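Local coordinates for agarase (Pseudoalteromonas fuliginea, PDB 6XJ9), which probably hydrolyses the beta-1,4-galactosidic linkages of agarose, as a family 50 glycoside hydrolase of a marine bacterium, at residues A[99-104]-A[195-200]; A[120-125]-A[685-690]; A[170-175]-A[679-684]. One frame throughout, in Å; residues are numbered along the deposited sequence.

Contact 1: residues A[99-104]-A[195-200]; sequences GTHSVQ and TLHDKE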
ATOM      1  N   GLY A  99      -8.614  16.604   3.526  1.00 31.24           N
ATOM      2  CA  GLY A  99      -8.146  16.689   2.150  1.00 28.86           C
ATOM      3  C   GLY A  99      -7.994  15.303   1.533  1.00 29.60           C
ATOM      4  O   GLY A  99      -8.429  14.316   2.123  1.00 29.58           O
ATOM      5  N   THR A 100      -7.397  15.241   0.335  1.00 30.39           N
ATOM      6  CA  THR A 100      -7.286  13.984  -0.395  1.00 30.36           C
ATOM      7  C   THR A 100      -5.847  13.468  -0.343  1.00 28.48           C
ATOM      8  O   THR A 100      -5.584  12.323  -0.702  1.00 27.72           O
ATOM      9  CB  THR A 100      -7.852  14.101  -1.821  1.00 32.86           C
ATOM     10  OG1 THR A 100      -7.183  15.151  -2.523  1.00 30.02           O
ATOM     11  CG2 THR A 100      -9.352  14.316  -1.850  1.00 33.25           C
ATOM     12  N   HIS A 101      -4.923  14.325   0.103  1.00 26.20           N
ATOM     13  CA  HIS A 101      -3.521  13.963   0.248  1.00 25.71           C
ATOM     14  C   HIS A 101      -3.099  14.168   1.696  1.00 23.27           C
ATOM     15  O   HIS A 101      -3.631  15.044   2.367  1.00 23.71           O
ATOM     16  CB  HIS A 101      -2.633  14.815  -0.673  1.00 27.25           C
ATOM     17  CG  HIS A 101      -2.950  14.649  -2.118  1.00 29.31           C
ATOM     18  ND1 HIS A 101      -3.758  15.540  -2.806  1.00 31.09           N
ATOM     19  CD2 HIS A 101      -2.590  13.695  -2.998  1.00 30.09           C
ATOM     20  CE1 HIS A 101      -3.885  15.139  -4.050  1.00 30.69           C
ATOM     21  NE2 HIS A 101      -3.171  14.010  -4.193  1.00 31.67           N
ATOM     22  N   SER A 102      -2.146  13.348   2.154  1.00 22.03           N
ATOM     23  CA  SER A 102      -1.468  13.554   3.424  1.00 21.52           C
ATOM     24  C   SER A 102      -0.710  14.880   3.367  1.00 21.72           C
ATOM     25  O   SER A 102      -0.362  15.344   2.279  1.00 21.53           O
ATOM     26  CB  SER A 102      -0.557  12.402   3.739  1.00 21.82           C
ATOM     27  OG  SER A 102       0.673  12.496   3.021  1.00 23.25           O
ATOM     28  N   VAL A 103      -0.509  15.509   4.532  1.00 20.68           N
ATOM     29  CA  VAL A 103       0.159  16.799   4.571  1.00 20.94           C
ATOM     30  C   VAL A 103       1.304  16.730   5.573  1.00 21.96           C
ATOM     31  O   VAL A 103       1.088  16.422   6.745  1.00 23.11           O
ATOM     32  CB  VAL A 103      -0.788  17.986   4.859  1.00 20.23           C
ATOM     33  CG1 VAL A 103      -1.474  17.878   6.218  1.00 18.80           C
ATOM     34  CG2 VAL A 103      -0.053  19.319   4.750  1.00 18.56           C
ATOM     35  N   GLN A 104       2.512  17.018   5.074  1.00 21.75           N
ATOM     36  CA  GLN A 104       3.656  17.303   5.915  1.00 21.25           C
ATOM     37  C   GLN A 104       3.590  18.773   6.302  1.00 22.15           C
ATOM     38  O   GLN A 104       3.811  19.645   5.461  1.00 22.07           O
ATOM     39  CB  GLN A 104       4.975  17.004   5.188  1.00 20.35           C
ATOM     40  CG  GLN A 104       6.200  17.337   6.026  1.00 19.30           C
ATOM     41  CD  GLN A 104       7.500  16.928   5.378  1.00 19.51           C
ATOM     42  OE1 GLN A 104       7.540  16.495   4.231  1.00 19.97           O
ATOM     43  NE2 GLN A 104       8.584  17.066   6.115  1.00 18.39           N
ATOM     44  N   THR A 195       4.800  21.641  -2.325  1.00 19.10           N
ATOM     45  CA  THR A 195       4.037  20.451  -2.660  1.00 20.94           C
ATOM     46  C   THR A 195       3.748  20.472  -4.160  1.00 20.13           C
ATOM     47  O   THR A 195       4.104  21.431  -4.850  1.00 19.91           O
ATOM     48  CB  THR A 195       2.728  20.360  -1.860  1.00 21.91           C
ATOM     49  OG1 THR A 195       1.907  21.480  -2.188  1.00 23.05           O
ATOM     50  CG2 THR A 195       2.939  20.332  -0.361  1.00 21.88           C
ATOM     51  N   LEU A 196       3.097  19.415  -4.649  1.00 19.42           N
ATOM     52  CA  LEU A 196       2.512  19.468  -5.984  1.00 21.12           C
ATOM     53  C   LEU A 196       1.014  19.737  -5.900  1.00 23.36           C
ATOM     54  O   LEU A 196       0.407  20.138  -6.897  1.00 25.58           O
ATOM     55  CB  LEU A 196       2.820  18.168  -6.734  1.00 17.97           C
ATOM     56  CG  LEU A 196       4.310  17.857  -6.874  1.00 17.76           C
ATOM     57  CD1 LEU A 196       4.524  16.504  -7.561  1.00 18.48           C
ATOM     58  CD2 LEU A 196       5.030  18.976  -7.629  1.00 17.37           C
ATOM     59  N   HIS A 197       0.437  19.510  -4.711  1.00 24.23           N
ATOM     60  CA  HIS A 197      -1.006  19.538  -4.502  1.00 25.32           C
ATOM     61  C   HIS A 197      -1.388  20.562  -3.434  1.00 24.55           C
ATOM     62  O   HIS A 197      -0.598  20.849  -2.531  1.00 25.26           O
ATOM     63  CB  HIS A 197      -1.515  18.155  -4.052  1.00 25.06           C
ATOM     64  CG  HIS A 197      -1.169  17.030  -4.970  1.00 27.61           C
ATOM     65  ND1 HIS A 197      -1.446  17.066  -6.316  1.00 28.56           N
ATOM     66  CD2 HIS A 197      -0.577  15.836  -4.738  1.00 28.23           C
ATOM     67  CE1 HIS A 197      -1.038  15.947  -6.886  1.00 29.02           C
ATOM     68  NE2 HIS A 197      -0.497  15.174  -5.935  1.00 28.98           N
ATOM     69  N   ASP A 198      -2.620  21.081  -3.540  1.00 25.22           N
ATOM     70  CA  ASP A 198      -3.291  21.753  -2.434  1.00 25.42           C
ATOM     71  C   ASP A 198      -3.435  20.768  -1.271  1.00 23.89           C
ATOM     72  O   ASP A 198      -3.740  19.591  -1.475  1.00 22.70           O
ATOM     73  CB  ASP A 198      -4.682  22.290  -2.823  1.00 24.94           C
ATOM     74  CG  ASP A 198      -4.687  23.532  -3.704  1.00 26.95           C
ATOM     75  OD1 ASP A 198      -3.693  24.293  -3.691  1.00 28.04           O
ATOM     76  OD2 ASP A 198      -5.693  23.742  -4.396  1.00 27.84           O
ATOM     77  N   LYS A 199      -3.183  21.261  -0.047  1.00 24.11           N
ATOM     78  CA  LYS A 199      -3.312  20.467   1.165  1.00 23.62           C
ATOM     79  C   LYS A 199      -4.330  21.143   2.078  1.00 24.65           C
ATOM     80  O   LYS A 199      -4.615  22.327   1.907  1.00 23.51           O
ATOM     81  CB  LYS A 199      -1.958  20.322   1.866  1.00 23.55           C
ATOM     82  CG  LYS A 199      -0.800  19.918   0.958  1.00 23.46           C
ATOM     83  CD  LYS A 199      -1.060  18.636   0.204  1.00 23.94           C
ATOM     84  CE  LYS A 199      -0.387  17.434   0.817  1.00 24.95           C
ATOM     85  NZ  LYS A 199       1.067  17.372   0.542  1.00 21.01           N
ATOM     86  N   GLU A 200      -4.884  20.367   3.019  1.00 25.65           N
ATOM     87  CA  GLU A 200      -5.880  20.864   3.953  1.00 27.44           C
ATOM     88  C   GLU A 200      -5.543  20.402   5.366  1.00 27.37           C
ATOM     89  O   GLU A 200      -4.867  19.390   5.566  1.00 27.01           O
ATOM     90  CB  GLU A 200      -7.255  20.295   3.626  1.00 30.05           C
ATOM     91  CG  GLU A 200      -7.922  20.933   2.420  1.00 34.73           C
ATOM     92  CD  GLU A 200      -9.367  20.482   2.274  1.00 36.17           C
ATOM     93  OE1 GLU A 200      -9.772  20.153   1.146  1.00 38.06           O
ATOM     94  OE2 GLU A 200     -10.081  20.456   3.292  1.00 37.73           O
TER
HETATM   95  O   HOH W   1      -4.528  17.695   2.766  1.00 26.76           O
HETATM   96  O   HOH W   2       2.841  18.424   2.441  1.00 16.79           O
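Gly-99 and Glu-200 bring their CA atoms within 5.1 Å, and Val-103 and Lys-199 theirs within 6.1 Å, four residues apart on one segment but adjacent on the other, so the segments are not paired as strands. Two waters bridge the segments: one donates to His-101 O and accepts from Glu-200 N at 2.7 Å, while the other accepts from both Gln-104 N and the ammonium NZ of Lys-199. The imidazoles of His-101 and His-197 form an offset stack, their centroids 3.8 Å apart and their planes only 10° from parallel. His-197 CD2 sits over the centre of the His-101 ring, whereas His-101 NE2 lies toward the rim of the His-197 ring. His-197 CB covers the same His-101 ring as a CH-pi donor, 4.0 Å from its centroid. Both segments belong to the carbohydrate-binding-module-like domain, where they lead into strands 103-111 and 199-210. Each pairs antiparallel with its neighbours, consistent with a beta-sandwich. These two strands are not partners of each other; Val-192 of strand 185-193 touches the side chains of both Val-103 and Lys-199. Val-103 places CG2 anti to its own N, against Lys-199 CB at 3.6 Å, and the two side chains run past each other in opposite directions. Beyond CB the lysine bends at three successive torsions, and its ammonium forms a salt bridge with Glu-647. His-197 has its main polar partner in Asp-698 of helix 689-704, and its carbonyl O accepts from Thr-195 OG1 at 2.6 Å.

Contact 2: residues A[120-125]-A[685-690]; sequences SVNVPV and HAANQQ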
ATOM      1  N   SER A 120       8.593  19.158  12.098  1.00 23.73           N
ATOM      2  CA  SER A 120       7.760  18.701  10.992  1.00 22.43           C
ATOM      3  C   SER A 120       7.094  17.365  11.322  1.00 21.41           C
ATOM      4  O   SER A 120       7.657  16.540  12.031  1.00 22.47           O
ATOM      5  CB  SER A 120       8.559  18.606   9.708  1.00 23.76           C
ATOM      6  OG  SER A 120       7.705  18.301   8.609  1.00 24.38           O
ATOM      7  N   VAL A 121       5.896  17.141  10.777  1.00 21.74           N
ATOM      8  CA  VAL A 121       5.227  15.857  10.925  1.00 20.82           C
ATOM      9  C   VAL A 121       4.261  15.658   9.759  1.00 20.51           C
ATOM     10  O   VAL A 121       3.808  16.626   9.153  1.00 19.39           O
ATOM     11  CB  VAL A 121       4.520  15.736  12.291  1.00 21.02           C
ATOM     12  CG1 VAL A 121       3.265  16.593  12.370  1.00 20.91           C
ATOM     13  CG2 VAL A 121       4.187  14.290  12.627  1.00 20.28           C
ATOM     14  N   ASN A 122       3.948  14.394   9.453  1.00 20.07           N
ATOM     15  CA  ASN A 122       2.914  14.099   8.480  1.00 20.75           C
ATOM     16  C   ASN A 122       1.573  13.947   9.199  1.00 20.76           C
ATOM     17  O   ASN A 122       1.510  13.289  10.228  1.00 21.06           O
ATOM     18  CB  ASN A 122       3.256  12.873   7.628  1.00 19.43           C
ATOM     19  CG  ASN A 122       2.214  12.612   6.554  1.00 19.89           C
ATOM     20  OD1 ASN A 122       1.136  12.094   6.839  1.00 19.38           O
ATOM     21  ND2 ASN A 122       2.520  12.961   5.316  1.00 18.38           N
ATOM     22  N   VAL A 123       0.521  14.560   8.635  1.00 21.23           N
ATOM     23  CA  VAL A 123      -0.859  14.410   9.082  1.00 21.74           C
ATOM     24  C   VAL A 123      -1.619  13.633   8.011  1.00 23.62           C
ATOM     25  O   VAL A 123      -2.042  14.212   7.011  1.00 22.76           O
ATOM     26  CB  VAL A 123      -1.557  15.764   9.345  1.00 21.98           C
ATOM     27  CG1 VAL A 123      -2.976  15.593   9.881  1.00 22.51           C
ATOM     28  CG2 VAL A 123      -0.746  16.698  10.227  1.00 19.94           C
ATOM     29  N   PRO A 124      -1.866  12.318   8.233  1.00 23.85           N
ATOM     30  CA  PRO A 124      -2.618  11.486   7.296  1.00 23.38           C
ATOM     31  C   PRO A 124      -4.025  12.032   7.058  1.00 23.20           C
ATOM     32  O   PRO A 124      -4.578  12.723   7.905  1.00 22.82           O
ATOM     33  CB  PRO A 124      -2.756  10.130   8.010  1.00 22.38           C
ATOM     34  CG  PRO A 124      -1.684  10.132   9.082  1.00 24.08           C
ATOM     35  CD  PRO A 124      -1.442  11.584   9.435  1.00 24.40           C
ATOM     36  N   VAL A 125      -4.573  11.720   5.878  1.00 23.21           N
ATOM     37  CA  VAL A 125      -5.969  11.926   5.545  1.00 24.33           C
ATOM     38  C   VAL A 125      -6.802  11.185   6.592  1.00 26.05           C
ATOM     39  O   VAL A 125      -6.556  10.012   6.858  1.00 23.78           O
ATOM     40  CB  VAL A 125      -6.231  11.399   4.118  1.00 25.83           C
ATOM     41  CG1 VAL A 125      -7.703  11.154   3.816  1.00 26.08           C
ATOM     42  CG2 VAL A 125      -5.602  12.308   3.064  1.00 26.58           C
ATOM     43  N   HIS A 685       7.997  13.639   4.463  1.00 16.96           N
ATOM     44  CA  HIS A 685       7.297  12.674   5.303  1.00 18.22           C
ATOM     45  C   HIS A 685       5.996  12.209   4.661  1.00 18.51           C
ATOM     46  O   HIS A 685       5.196  13.040   4.219  1.00 18.89           O
ATOM     47  CB  HIS A 685       6.901  13.313   6.651  1.00 18.78           C
ATOM     48  CG  HIS A 685       8.035  13.804   7.488  1.00 19.91           C
ATOM     49  ND1 HIS A 685       7.842  14.286   8.778  1.00 20.68           N
ATOM     50  CD2 HIS A 685       9.355  13.907   7.240  1.00 20.15           C
ATOM     51  CE1 HIS A 685       8.990  14.682   9.274  1.00 20.09           C
ATOM     52  NE2 HIS A 685       9.937  14.444   8.355  1.00 20.67           N
ATOM     53  N   ALA A 686       5.752  10.887   4.718  1.00 18.01           N
ATOM     54  CA  ALA A 686       4.494  10.298   4.272  1.00 17.45           C
ATOM     55  C   ALA A 686       3.726   9.698   5.451  1.00 17.82           C
ATOM     56  O   ALA A 686       4.281   9.477   6.523  1.00 18.14           O
ATOM     57  CB  ALA A 686       4.743   9.233   3.218  1.00 16.39           C
ATOM     58  N   ALA A 687       2.454   9.378   5.213  1.00 18.12           N
ATOM     59  CA  ALA A 687       1.576   8.852   6.250  1.00 20.74           C
ATOM     60  C   ALA A 687       1.920   7.408   6.618  1.00 21.67           C
ATOM     61  O   ALA A 687       1.694   6.991   7.752  1.00 24.14           O
ATOM     62  CB  ALA A 687       0.145   8.970   5.794  1.00 19.63           C
ATOM     63  N   ASN A 688       2.453   6.659   5.647  1.00 20.71           N
ATOM     64  CA  ASN A 688       2.738   5.235   5.768  1.00 22.55           C
ATOM     65  C   ASN A 688       3.446   4.791   4.485  1.00 22.72           C
ATOM     66  O   ASN A 688       3.696   5.612   3.599  1.00 21.82           O
ATOM     67  CB  ASN A 688       1.455   4.432   6.027  1.00 22.01           C
ATOM     68  CG  ASN A 688       0.370   4.689   5.003  1.00 21.79           C
ATOM     69  OD1 ASN A 688       0.636   4.711   3.810  1.00 22.07           O
ATOM     70  ND2 ASN A 688      -0.869   4.848   5.449  1.00 22.77           N
ATOM     71  N   GLN A 689       3.754   3.495   4.378  1.00 23.20           N
ATOM     72  CA  GLN A 689       4.535   2.990   3.258  1.00 23.28           C
ATOM     73  C   GLN A 689       3.788   3.207   1.945  1.00 24.51           C
ATOM     74  O   GLN A 689       4.429   3.498   0.938  1.00 24.32           O
ATOM     75  CB  GLN A 689       4.962   1.530   3.458  1.00 22.71           C
ATOM     76  CG  GLN A 689       6.127   1.368   4.428  1.00 21.89           C
ATOM     77  CD  GLN A 689       7.330   2.200   4.031  1.00 22.59           C
ATOM     78  OE1 GLN A 689       7.861   2.094   2.924  1.00 20.61           O
ATOM     79  NE2 GLN A 689       7.815   3.001   4.967  1.00 21.73           N
ATOM     80  N   GLN A 690       2.450   3.056   1.963  1.00 24.39           N
ATOM     81  CA  GLN A 690       1.625   3.175   0.761  1.00 24.43           C
ATOM     82  C   GLN A 690       1.606   4.620   0.274  1.00 22.14           C
ATOM     83  O   GLN A 690       1.675   4.883  -0.921  1.00 21.93           O
ATOM     84  CB  GLN A 690       0.168   2.749   1.000  1.00 25.40           C
ATOM     85  CG  GLN A 690      -0.087   1.262   0.820  1.00 27.52           C
TER
HETATM   86  O   HOH W   3       6.039  12.533  10.108  1.00 18.54           O
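Asn-122, next to last in strand 116-123, lies along the backbone of His-685, Ala-686 and Ala-687 and touches all three. Its CB points toward the 685-690 segment and packs against His-685 CB at 3.8 Å. With CG anti to the backbone N (chi1 -177°), CG is carried to 3.5 Å from Ala-686 C. There the amide divides. OD1 meets Ala-687 CA at 3.3 Å, a van der Waals neighbour, and does not bond to the nearby Ala-687 N, whose hydrogen goes to Asp-691 OD2. ND2 donates to His-685 O over 2.9 Å, with an N-H...O angle of 143°. The bond is bent, and its donor stands 49° above the carbonyl plane, away from a lone-pair direction. ND2 also bonds to Ser-102 OG, and these two oxygens restrict rotation of the buried amide.

On either side of Asn-122 further groups meet. His-685 turns the edge of its ring to the backbone: Val-121 CA lies 3.7 Å from ND1, and Asn-122 N is near the ring plane. A water accepts from Asn-122 N at 2.9 Å and is weakly linked to His-685 ND1, while NE2 of the same ring bonds to Gly-682 O. Ser-120 OG, held by Ile-105 O and Gln-104, lies over one ring face. At the other end Pro-124 CB meets Ala-687 CB at 3.8 Å.

Asn-688 follows directly, and its OD1 accepts from Asp-691 N. The loop before this N-cap of helix 689-704 is laid against strand 116-123, in what is probably the interface between the carbohydrate-binding-module-like domain and the catalytic barrel.

Contact 3: residues A[170-175]-A[679-684]; sequences QFISMW and FHPGLI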
ATOM      1  N   GLN A 170       4.739  12.487  17.947  1.00 25.54           N
ATOM      2  CA  GLN A 170       5.717  13.522  18.214  1.00 24.84           C
ATOM      3  C   GLN A 170       6.163  14.160  16.895  1.00 25.29           C
ATOM      4  O   GLN A 170       6.441  13.464  15.924  1.00 22.60           O
ATOM      5  CB  GLN A 170       6.900  12.950  18.992  1.00 24.19           C
ATOM      6  CG  GLN A 170       7.920  14.015  19.364  1.00 26.07           C
ATOM      7  CD  GLN A 170       9.093  13.526  20.182  1.00 28.13           C
ATOM      8  OE1 GLN A 170       9.288  12.330  20.405  1.00 29.74           O
ATOM      9  NE2 GLN A 170       9.902  14.469  20.628  1.00 27.33           N
ATOM     10  N   PHE A 171       6.234  15.499  16.878  1.00 24.59           N
ATOM     11  CA  PHE A 171       6.862  16.216  15.777  1.00 24.07           C
ATOM     12  C   PHE A 171       8.330  15.809  15.684  1.00 24.62           C
ATOM     13  O   PHE A 171       8.974  15.541  16.700  1.00 23.54           O
ATOM     14  CB  PHE A 171       6.781  17.734  15.985  1.00 25.76           C
ATOM     15  CG  PHE A 171       5.480  18.387  15.585  1.00 25.32           C
ATOM     16  CD1 PHE A 171       4.426  18.485  16.485  1.00 24.74           C
ATOM     17  CD2 PHE A 171       5.313  18.920  14.316  1.00 25.63           C
ATOM     18  CE1 PHE A 171       3.238  19.103  16.126  1.00 24.39           C
ATOM     19  CE2 PHE A 171       4.128  19.549  13.963  1.00 24.84           C
ATOM     20  CZ  PHE A 171       3.088  19.630  14.865  1.00 23.99           C
ATOM     21  N   ILE A 172       8.853  15.793  14.450  1.00 25.52           N
ATOM     22  CA  ILE A 172      10.269  15.541  14.215  1.00 24.77           C
ATOM     23  C   ILE A 172      11.027  16.865  14.269  1.00 26.49           C
ATOM     24  O   ILE A 172      10.719  17.795  13.523  1.00 23.71           O
ATOM     25  CB  ILE A 172      10.474  14.819  12.864  1.00 25.99           C
ATOM     26  CG1 ILE A 172       9.599  13.566  12.730  1.00 27.41           C
ATOM     27  CG2 ILE A 172      11.941  14.513  12.633  1.00 24.42           C
ATOM     28  CD1 ILE A 172       9.777  12.545  13.843  1.00 28.31           C
ATOM     29  N   SER A 173      12.039  16.933  15.151  1.00 28.44           N
ATOM     30  CA  SER A 173      12.901  18.105  15.224  1.00 31.81           C
ATOM     31  C   SER A 173      13.773  18.179  13.971  1.00 32.05           C
ATOM     32  O   SER A 173      14.489  17.236  13.661  1.00 33.56           O
ATOM     33  CB  SER A 173      13.736  18.079  16.485  1.00 33.69           C
ATOM     34  OG  SER A 173      12.899  17.974  17.627  1.00 35.99           O
ATOM     35  N   MET A 174      13.707  19.305  13.249  1.00 33.33           N
ATOM     36  CA  MET A 174      14.370  19.396  11.960  1.00 31.81           C
ATOM     37  C   MET A 174      15.629  20.261  12.047  1.00 33.98           C
ATOM     38  O   MET A 174      16.723  19.765  11.788  1.00 34.96           O
ATOM     39  CB  MET A 174      13.420  19.911  10.874  1.00 29.97           C
ATOM     40  CG  MET A 174      12.133  19.098  10.746  1.00 28.49           C
ATOM     41  SD  MET A 174      12.336  17.407  10.094  1.00 28.69           S
ATOM     42  CE  MET A 174      12.551  17.721   8.342  1.00 26.73           C
ATOM     43  N   TRP A 175      15.485  21.549  12.393  1.00 36.00           N
ATOM     44  CA  TRP A 175      16.621  22.463  12.378  1.00 37.53           C
ATOM     45  C   TRP A 175      16.233  23.838  12.919  1.00 40.15           C
ATOM     46  O   TRP A 175      15.051  24.150  13.062  1.00 38.53           O
ATOM     47  CB  TRP A 175      17.196  22.586  10.961  1.00 36.70           C
ATOM     48  CG  TRP A 175      16.144  22.919   9.950  1.00 35.62           C
ATOM     49  CD1 TRP A 175      15.440  24.082   9.841  1.00 35.57           C
ATOM     50  CD2 TRP A 175      15.648  22.053   8.919  1.00 35.56           C
ATOM     51  NE1 TRP A 175      14.545  24.006   8.809  1.00 34.22           N
ATOM     52  CE2 TRP A 175      14.652  22.773   8.222  1.00 35.10           C
ATOM     53  CE3 TRP A 175      15.953  20.748   8.513  1.00 37.51           C
ATOM     54  CZ2 TRP A 175      13.950  22.223   7.152  1.00 34.43           C
ATOM     55  CZ3 TRP A 175      15.262  20.210   7.448  1.00 36.23           C
ATOM     56  CH2 TRP A 175      14.277  20.940   6.779  1.00 35.13           C
ATOM     57  N   PHE A 679      13.034   5.987  13.691  1.00 21.01           N
ATOM     58  CA  PHE A 679      12.666   7.082  14.582  1.00 21.85           C
ATOM     59  C   PHE A 679      12.662   8.428  13.862  1.00 22.60           C
ATOM     60  O   PHE A 679      12.379   9.453  14.485  1.00 21.96           O
ATOM     61  CB  PHE A 679      13.618   7.121  15.778  1.00 21.46           C
ATOM     62  CG  PHE A 679      13.588   5.831  16.551  1.00 22.10           C
ATOM     63  CD1 PHE A 679      12.391   5.349  17.061  1.00 22.21           C
ATOM     64  CD2 PHE A 679      14.737   5.067  16.700  1.00 22.06           C
ATOM     65  CE1 PHE A 679      12.348   4.143  17.742  1.00 22.77           C
ATOM     66  CE2 PHE A 679      14.693   3.869  17.395  1.00 23.63           C
ATOM     67  CZ  PHE A 679      13.502   3.411  17.913  1.00 22.65           C
ATOM     68  N   HIS A 680      12.984   8.410  12.561  1.00 19.57           N
ATOM     69  CA  HIS A 680      13.030   9.622  11.763  1.00 19.14           C
ATOM     70  C   HIS A 680      12.568   9.279  10.353  1.00 19.64           C
ATOM     71  O   HIS A 680      13.187   8.453   9.677  1.00 18.54           O
ATOM     72  CB  HIS A 680      14.448  10.210  11.776  1.00 18.83           C
ATOM     73  CG  HIS A 680      14.526  11.650  11.392  1.00 19.12           C
ATOM     74  ND1 HIS A 680      13.776  12.186  10.362  1.00 19.01           N
ATOM     75  CD2 HIS A 680      15.290  12.656  11.865  1.00 19.52           C
ATOM     76  CE1 HIS A 680      14.058  13.468  10.236  1.00 20.15           C
ATOM     77  NE2 HIS A 680      14.969  13.778  11.157  1.00 20.62           N
ATOM     78  N   PRO A 681      11.430   9.845   9.891  1.00 20.32           N
ATOM     79  CA  PRO A 681      10.968   9.599   8.528  1.00 19.34           C
ATOM     80  C   PRO A 681      11.900  10.232   7.495  1.00 20.74           C
ATOM     81  O   PRO A 681      11.951   9.780   6.353  1.00 21.60           O
ATOM     82  CB  PRO A 681       9.551  10.192   8.499  1.00 19.98           C
ATOM     83  CG  PRO A 681       9.535  11.213   9.615  1.00 20.48           C
ATOM     84  CD  PRO A 681      10.532  10.732  10.651  1.00 20.05           C
ATOM     85  N   GLY A 682      12.657  11.256   7.903  1.00 19.28           N
ATOM     86  CA  GLY A 682      13.590  11.900   6.988  1.00 19.65           C
ATOM     87  C   GLY A 682      13.201  13.349   6.703  1.00 20.32           C
ATOM     88  O   GLY A 682      12.741  14.062   7.591  1.00 20.87           O
ATOM     89  N   LEU A 683      13.390  13.774   5.449  1.00 19.92           N
ATOM     90  CA  LEU A 683      13.220  15.178   5.111  1.00 19.35           C
ATOM     91  C   LEU A 683      11.802  15.421   4.614  1.00 18.21           C
ATOM     92  O   LEU A 683      11.207  16.436   4.953  1.00 18.58           O
ATOM     93  CB  LEU A 683      14.276  15.588   4.075  1.00 21.04           C
ATOM     94  CG  LEU A 683      15.681  15.777   4.636  1.00 22.61           C
ATOM     95  CD1 LEU A 683      16.710  15.852   3.524  1.00 24.16           C
ATOM     96  CD2 LEU A 683      15.740  17.030   5.497  1.00 24.68           C
ATOM     97  N   ILE A 684      11.287  14.485   3.811  1.00 17.52           N
ATOM     98  CA  ILE A 684       9.939  14.533   3.264  1.00 16.91           C
ATOM     99  C   ILE A 684       9.149  13.350   3.845  1.00 17.10           C
ATOM    100  O   ILE A 684       9.580  12.203   3.750  1.00 16.79           O
ATOM    101  CB  ILE A 684       9.997  14.542   1.716  1.00 15.76           C
ATOM    102  CG1 ILE A 684      10.834  15.711   1.176  1.00 16.24           C
ATOM    103  CG2 ILE A 684       8.603  14.517   1.100  1.00 15.18           C
ATOM    104  CD1 ILE A 684      10.271  17.101   1.489  1.00 15.79           C
TER
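His-680 accepts the Gly-682 N-H at ND1 over 2.9 Å, and the ring so held offers a face to Ile-172 of the opposing strand. The bond is bent, with an N-H...N angle of 139°, and its donor is tilted from the ring plane. Over the face, Ile-172 CG2 makes a CH-pi contact 3.5 Å from the centroid and 19° off the normal. The other branch of the isoleucine continues the contact: CG1 meets Pro-681 CD at 3.6 Å. One side chain thus spans two consecutive residues of the loop. An alanine in place of His-680 is likely to leave Ile-172 CG2 without its flat partner and the Gly-682 N-H without its acceptor, so that the loop could shift.

Met-174 bends at its second and third torsions, which carries the thioether back toward the loop. Its CE is 3.7 Å from Gly-682 O, and SD approaches His-680 only obliquely, 5.2 Å from the centroid. Met-174 and Trp-175 both face Thr-118, a classic beta bulge. Leu-683 CD2 reaches the edge of the indole, in its plane, at 3.8 Å from Trp-175 CZ3.

Gly-682 adopts a backbone shape (phi 115°) in which a CB would be jammed against the preceding carbonyl, and its own O receives His-685 NE2. Between the two segments the contact is largely apolar, made by methyl, methylene and sulfur groups and the edge of an indole, while the loop's polar bonds go to itself and to other parts of the chain, such as Gln-104 and Ser-159; the fit depends on shape rather than on directional bonds.

In the fold
Contact 1 lies within the carbohydrate-binding-module-like domain, whereas contacts 2 and 3 join that domain to the chain leading into helix 689-704. Contact 2 is buried and rests on a gripped amide; contact 3 is partly buried and mostly apolar, and contact 1, also partly buried, is a water-bridged meeting with an imidazole stack. Neighbouring strands tie them together: 103-111 pairs with 116-123, which pairs with 169-174, through Val-103 O to Val-123 N and Ser-120 O to Ile-172 N. Gln-104 bridges all three contacts, its amide bonding to His-685 N, Ser-120 OG and Leu-683 O. Along the chain, contact 3 is nested inside the loop that contact 2 closes.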